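Local coordinates for inorganic pyrophosphatase (Neisseria gonorrhoeae, PDB 5TEA), which probably hydrolyses inorganic pyrophosphate to two phosphate ions with magnesium as cofactor, and assembles as a homohexamer, at residues Asp73-Gln87 and Val111-Asn125. Residues are numbered along the deposited sequence; the frame is centred on the assembly and turned at random.
Sequences DEDGDELDVLLVTEQ and VDDKIVCVPADDRNN. With CA (calcium ion), chain I.
Asp73, Asp77 and Asp80 reach from one segment, and Asp112 from the other, to a single calcium ion, each giving it one carboxylate oxygen. Asp112 OD1 lies 2.3 Å from the calcium, and the backbone O of Glu78 and two waters complete the shell. The metal is what lets Asp73 OD2 and Asp112 OD1 sit only 2.9 Å apart, their carboxylate planes 77° to each other. Lys114 lies alongside Asp80, and a bend at its last torsion (chi4 -62°) brings NZ to 2.9 Å from Asp80 OD2, on the anti side and tilted out of the carboxylate plane. The same ammonium bonds to the backbone O of Asp112 and makes a salt bridge, weak as a hydrogen bond, with Asp112 OD2, so it probably offsets part of the carboxylates' negative charge. One of the calcium waters also bridges the segments, accepting from Asp80 N and donating to Asp113 O.

Beyond the metal, strands 80-83 and 114-119 run parallel. Leu82 is gripped at both backbone polar atoms: its N donates to Ile115 O and its O accepts from Cys117 N, both at 2.8 Å. Asp80 O accepts from Ile115 N, while Val84 N donates to Cys117 O. Val81 CG1 packs on Cys117 SG (3.8 Å) on one face of the sheet; on the other, Leu82 crosses the aliphatic part of Lys114.

Glu86 closes the far end. Asn124 ND2 meets its OE1 at 2.8 Å from above the carboxylate plane, and Asn125 ND2 reaches the syn lone pair of OE2. Asp122 OD1 accepts from the backbone N of Asn124, an Asx turn, and of Asn125, completing an Asx motif. Asn125 OD1 accepts from Ala128 N, while Asn124 OD1 is bonded by neighbouring subunits.

Such an aspartate cluster at the end of a central beta-barrel is the metal site of family I soluble pyrophosphatases.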
loop_
_atom_site.group_PDB
_atom_site.type_symbol
_atom_site.label_atom_id
_atom_site.label_comp_id
_atom_site.label_asym_id
_atom_site.label_seq_id
_atom_site.Cartn_x
_atom_site.Cartn_y
_atom_site.Cartn_z
ATOM N N ASP B 73 16.443 30.861 -1.178
ATOM C CA ASP B 73 15.707 31.744 -0.276
ATOM C C ASP B 73 16.630 32.815 0.296
ATOM O O ASP B 73 17.856 32.699 0.253
ATOM C CB ASP B 73 15.115 30.959 0.890
ATOM C CG ASP B 73 13.686 30.524 0.655
ATOM O OD1 ASP B 73 13.023 31.031 -0.274
ATOM O OD2 ASP B 73 13.222 29.674 1.440
ATOM N N GLU B 74 16.015 33.851 0.883
ATOM C CA GLU B 74 16.775 34.970 1.437
ATOM C C GLU B 74 17.697 34.548 2.577
ATOM O O GLU B 74 18.640 35.280 2.899
ATOM C CB GLU B 74 15.824 36.074 1.915
ATOM N N ASP B 75 17.455 33.384 3.186
ATOM C CA ASP B 75 18.285 32.855 4.263
ATOM C C ASP B 75 19.330 31.847 3.792
ATOM O O ASP B 75 20.111 31.366 4.620
ATOM C CB ASP B 75 17.406 32.179 5.312
ATOM C CG ASP B 75 16.689 30.972 4.750
ATOM O OD1 ASP B 75 15.862 31.173 3.847
ATOM O OD2 ASP B 75 16.983 29.831 5.170
ATOM N N GLY B 76 19.350 31.495 2.502
ATOM C CA GLY B 76 20.212 30.441 1.997
ATOM C C GLY B 76 19.543 29.093 1.833
ATOM O O GLY B 76 20.206 28.131 1.423
ATOM N N ASP B 77 18.259 28.998 2.160
ATOM C CA ASP B 77 17.444 27.818 1.909
ATOM C C ASP B 77 17.144 27.683 0.413
ATOM O O ASP B 77 16.967 28.672 -0.295
ATOM C CB ASP B 77 16.132 27.953 2.696
ATOM C CG ASP B 77 15.583 26.628 3.194
ATOM O OD1 ASP B 77 16.240 25.577 3.013
ATOM O OD2 ASP B 77 14.474 26.655 3.780
ATOM N N GLU B 78 17.076 26.449 -0.074
ATOM C CA GLU B 78 16.619 26.238 -1.445
ATOM C C GLU B 78 15.125 26.554 -1.563
ATOM O O GLU B 78 14.363 26.413 -0.603
ATOM C CB GLU B 78 16.894 24.802 -1.893
ATOM N N LEU B 79 14.719 27.034 -2.741
ATOM C CA LEU B 79 13.322 27.418 -2.954
ATOM C C LEU B 79 12.466 26.163 -3.055
ATOM O O LEU B 79 12.696 25.325 -3.931
ATOM C CB LEU B 79 13.181 28.270 -4.220
ATOM C CG LEU B 79 11.772 28.739 -4.605
ATOM C CD1 LEU B 79 11.065 29.384 -3.428
ATOM C CD2 LEU B 79 11.845 29.730 -5.796
ATOM N N ASP B 80 11.498 26.024 -2.148
ATOM C CA ASP B 80 10.738 24.793 -2.017
ATOM C C ASP B 80 9.595 24.742 -3.024
ATOM O O ASP B 80 9.144 25.765 -3.545
ATOM C CB ASP B 80 10.157 24.649 -0.615
ATOM C CG ASP B 80 11.186 24.822 0.461
ATOM O OD1 ASP B 80 12.261 24.178 0.406
ATOM O OD2 ASP B 80 10.884 25.605 1.376
ATOM N N VAL B 81 9.128 23.521 -3.288
ATOM C CA VAL B 81 8.073 23.243 -4.259
ATOM C C VAL B 81 7.053 22.300 -3.639
ATOM O O VAL B 81 7.427 21.264 -3.075
ATOM C CB VAL B 81 8.623 22.615 -5.554
ATOM C CG1 VAL B 81 7.468 22.266 -6.515
ATOM C CG2 VAL B 81 9.608 23.560 -6.235
ATOM N N LEU B 82 5.772 22.670 -3.739
ATOM C CA LEU B 82 4.644 21.782 -3.495
ATOM C C LEU B 82 4.187 21.254 -4.853
ATOM O O LEU B 82 3.632 22.004 -5.658
ATOM C CB LEU B 82 3.519 22.532 -2.780
ATOM C CG LEU B 82 3.962 23.294 -1.517
ATOM C CD1 LEU B 82 2.768 23.956 -0.832
ATOM C CD2 LEU B 82 4.673 22.347 -0.532
ATOM N N LEU B 83 4.441 19.968 -5.118
ATOM C CA LEU B 83 4.127 19.348 -6.398
ATOM C C LEU B 83 2.924 18.438 -6.209
ATOM O O LEU B 83 3.002 17.448 -5.467
ATOM C CB LEU B 83 5.322 18.558 -6.928
ATOM C CG LEU B 83 5.077 17.818 -8.250
ATOM C CD1 LEU B 83 5.059 18.817 -9.407
ATOM C CD2 LEU B 83 6.138 16.743 -8.459
ATOM N N VAL B 84 1.823 18.773 -6.866
ATOM C CA VAL B 84 0.547 18.089 -6.674
ATOM C C VAL B 84 0.392 17.014 -7.743
ATOM O O VAL B 84 0.452 17.304 -8.939
ATOM C CB VAL B 84 -0.622 19.083 -6.712
ATOM C CG1 VAL B 84 -1.970 18.357 -6.624
ATOM C CG2 VAL B 84 -0.455 20.131 -5.585
ATOM N N THR B 85 0.202 15.769 -7.313
ATOM C CA THR B 85 -0.073 14.650 -8.203
ATOM C C THR B 85 -1.161 13.793 -7.573
ATOM O O THR B 85 -1.412 13.866 -6.369
ATOM C CB THR B 85 1.160 13.748 -8.447
ATOM O OG1 THR B 85 1.609 13.209 -7.199
ATOM C CG2 THR B 85 2.311 14.500 -9.124
ATOM N N GLU B 86 -1.770 12.935 -8.389
ATOM C CA GLU B 86 -2.745 11.988 -7.848
ATOM C C GLU B 86 -2.063 10.880 -7.045
ATOM O O GLU B 86 -2.567 10.470 -5.991
ATOM C CB GLU B 86 -3.594 11.397 -8.984
ATOM C CG GLU B 86 -4.742 12.301 -9.470
ATOM C CD GLU B 86 -4.371 13.264 -10.616
ATOM O OE1 GLU B 86 -3.653 12.867 -11.574
ATOM O OE2 GLU B 86 -4.827 14.434 -10.559
ATOM N N GLN B 87 -0.922 10.379 -7.524
ATOM C CA GLN B 87 -0.182 9.341 -6.838
ATOM C C GLN B 87 1.205 9.847 -6.435
ATOM O O GLN B 87 1.834 10.597 -7.191
ATOM C CB GLN B 87 -0.065 8.092 -7.736
ATOM C CG GLN B 87 -1.418 7.392 -8.009
ATOM C CD GLN B 87 -2.166 7.919 -9.238
ATOM O OE1 GLN B 87 -1.570 8.489 -10.157
ATOM N NE2 GLN B 87 -3.483 7.709 -9.261
ATOM N N VAL B 111 11.061 34.551 5.513
ATOM C CA VAL B 111 10.255 34.198 4.354
ATOM C C VAL B 111 10.660 32.808 3.888
ATOM O O VAL B 111 11.852 32.508 3.754
ATOM C CB VAL B 111 10.437 35.239 3.237
ATOM C CG1 VAL B 111 9.673 34.815 1.969
ATOM C CG2 VAL B 111 9.984 36.624 3.721
ATOM N N ASP B 112 9.670 31.945 3.647
ATOM C CA ASP B 112 9.939 30.577 3.198
ATOM C C ASP B 112 8.848 30.145 2.215
ATOM O O ASP B 112 8.142 29.160 2.417
ATOM C CB ASP B 112 10.027 29.627 4.390
ATOM C CG ASP B 112 10.603 28.273 4.016
ATOM O OD1 ASP B 112 11.332 28.197 3.009
ATOM O OD2 ASP B 112 10.311 27.282 4.716
ATOM N N ASP B 113 8.716 30.903 1.126
ATOM C CA ASP B 113 7.659 30.668 0.149
ATOM C C ASP B 113 7.827 29.309 -0.514
ATOM O O ASP B 113 8.937 28.782 -0.625
ATOM C CB ASP B 113 7.670 31.747 -0.941
ATOM C CG ASP B 113 7.401 33.137 -0.403
ATOM O OD1 ASP B 113 6.731 33.254 0.644
ATOM O OD2 ASP B 113 7.848 34.126 -1.046
ATOM N N LYS B 114 6.715 28.766 -1.012
ATOM C CA LYS B 114 6.707 27.470 -1.676
ATOM C C LYS B 114 5.937 27.583 -2.985
ATOM O O LYS B 114 4.773 27.995 -2.993
ATOM C CB LYS B 114 6.114 26.401 -0.746
ATOM C CG LYS B 114 6.737 26.505 0.658
ATOM C CD LYS B 114 6.690 25.237 1.457
ATOM C CE LYS B 114 7.113 25.531 2.895
ATOM N NZ LYS B 114 8.518 26.024 2.965
ATOM N N ILE B 115 6.606 27.274 -4.085
ATOM C CA ILE B 115 5.995 27.349 -5.415
ATOM C C ILE B 115 5.079 26.149 -5.580
ATOM O O ILE B 115 5.464 25.026 -5.240
ATOM C CB ILE B 115 7.081 27.364 -6.503
ATOM C CG1 ILE B 115 8.161 28.405 -6.172
ATOM C CG2 ILE B 115 6.477 27.648 -7.887
ATOM C CD1 ILE B 115 7.582 29.830 -6.062
ATOM N N VAL B 116 3.856 26.378 -6.069
ATOM C CA VAL B 116 2.895 25.298 -6.293
ATOM C C VAL B 116 2.995 24.875 -7.753
ATOM O O VAL B 116 2.926 25.716 -8.660
ATOM C CB VAL B 116 1.462 25.727 -5.938
ATOM C CG1 VAL B 116 0.526 24.515 -6.026
ATOM C CG2 VAL B 116 1.409 26.370 -4.555
ATOM N N CYS B 117 3.194 23.578 -7.980
ATOM C CA CYS B 117 3.458 23.065 -9.317
ATOM C C CYS B 117 2.651 21.802 -9.555
ATOM O O CYS B 117 2.238 21.116 -8.613
ATOM C CB CYS B 117 4.946 22.717 -9.521
ATOM S SG CYS B 117 6.080 24.111 -9.524
ATOM N N VAL B 118 2.490 21.480 -10.837
ATOM C CA VAL B 118 2.040 20.161 -11.285
ATOM C C VAL B 118 3.005 19.694 -12.367
ATOM O O VAL B 118 3.705 20.514 -12.983
ATOM C CB VAL B 118 0.589 20.203 -11.823
ATOM C CG1 VAL B 118 -0.392 20.551 -10.685
ATOM C CG2 VAL B 118 0.474 21.233 -12.979
ATOM N N PRO B 119 3.066 18.394 -12.634
ATOM C CA PRO B 119 3.881 17.934 -13.769
ATOM C C PRO B 119 3.435 18.634 -15.044
ATOM O O PRO B 119 2.238 18.858 -15.262
ATOM C CB PRO B 119 3.597 16.428 -13.831
ATOM C CG PRO B 119 3.121 16.075 -12.438
ATOM C CD PRO B 119 2.331 17.281 -12.005
ATOM N N ALA B 120 4.412 18.996 -15.881
ATOM C CA ALA B 120 4.089 19.773 -17.080
ATOM C C ALA B 120 3.335 18.941 -18.110
ATOM O O ALA B 120 2.577 19.493 -18.912
ATOM C CB ALA B 120 5.357 20.356 -17.705
ATOM N N ASP B 121 3.509 17.625 -18.084
ATOM C CA ASP B 121 2.869 16.700 -19.023
ATOM C C ASP B 121 2.148 15.664 -18.154
ATOM O O ASP B 121 2.753 14.682 -17.725
ATOM C CB ASP B 121 3.936 16.082 -19.945
ATOM C CG ASP B 121 3.355 15.234 -21.067
ATOM O OD1 ASP B 121 2.143 14.946 -21.065
ATOM O OD2 ASP B 121 4.136 14.842 -21.957
ATOM N N ASP B 122 0.867 15.902 -17.871
ATOM C CA ASP B 122 0.051 15.012 -17.036
ATOM C C ASP B 122 -1.062 14.425 -17.898
ATOM O O ASP B 122 -2.090 15.071 -18.119
ATOM C CB ASP B 122 -0.528 15.765 -15.833
ATOM C CG ASP B 122 -1.266 14.836 -14.858
ATOM O OD1 ASP B 122 -1.737 13.756 -15.266
ATOM O OD2 ASP B 122 -1.365 15.176 -13.674
ATOM N N ARG B 123 -0.869 13.191 -18.368
ATOM C CA ARG B 123 -1.872 12.549 -19.204
ATOM C C ARG B 123 -2.847 11.714 -18.396
ATOM O O ARG B 123 -3.663 10.994 -18.983
ATOM C CB ARG B 123 -1.185 11.708 -20.289
ATOM C CG ARG B 123 -0.258 12.592 -21.129
ATOM C CD ARG B 123 0.319 11.932 -22.354
ATOM N NE ARG B 123 1.445 12.732 -22.840
ATOM C CZ ARG B 123 2.189 12.432 -23.900
ATOM N NH1 ARG B 123 1.935 11.341 -24.615
ATOM N NH2 ARG B 123 3.201 13.225 -24.239
ATOM N N ASN B 124 -2.784 11.794 -17.064
ATOM C CA ASN B 124 -3.819 11.168 -16.252
ATOM C C ASN B 124 -5.017 12.093 -16.052
ATOM O O ASN B 124 -6.166 11.656 -16.162
ATOM C CB ASN B 124 -3.258 10.754 -14.890
ATOM C CG ASN B 124 -4.281 10.021 -14.037
ATOM O OD1 ASN B 124 -4.873 9.027 -14.463
ATOM N ND2 ASN B 124 -4.501 10.517 -12.824
ATOM N N ASN B 125 -4.785 13.365 -15.740
ATOM C CA ASN B 125 -5.888 14.314 -15.680
ATOM C C ASN B 125 -5.958 15.209 -16.911
ATOM O O ASN B 125 -6.827 16.083 -16.978
ATOM C CB ASN B 125 -5.816 15.154 -14.395
ATOM C CG ASN B 125 -4.579 16.054 -14.316
ATOM O OD1 ASN B 125 -4.044 16.497 -15.322
ATOM N ND2 ASN B 125 -4.121 16.304 -13.103
HETATM CA CA CA I . 12.887 27.352 1.596
HETATM O O HOH W 1 11.466 28.307 -0.086
HETATM O O HOH W 2 -0.861 12.811 -11.199
HETATM O O HOH W 3 -5.335 9.176 -10.430
HETATM O O HOH W 4 12.590 25.788 2.805
#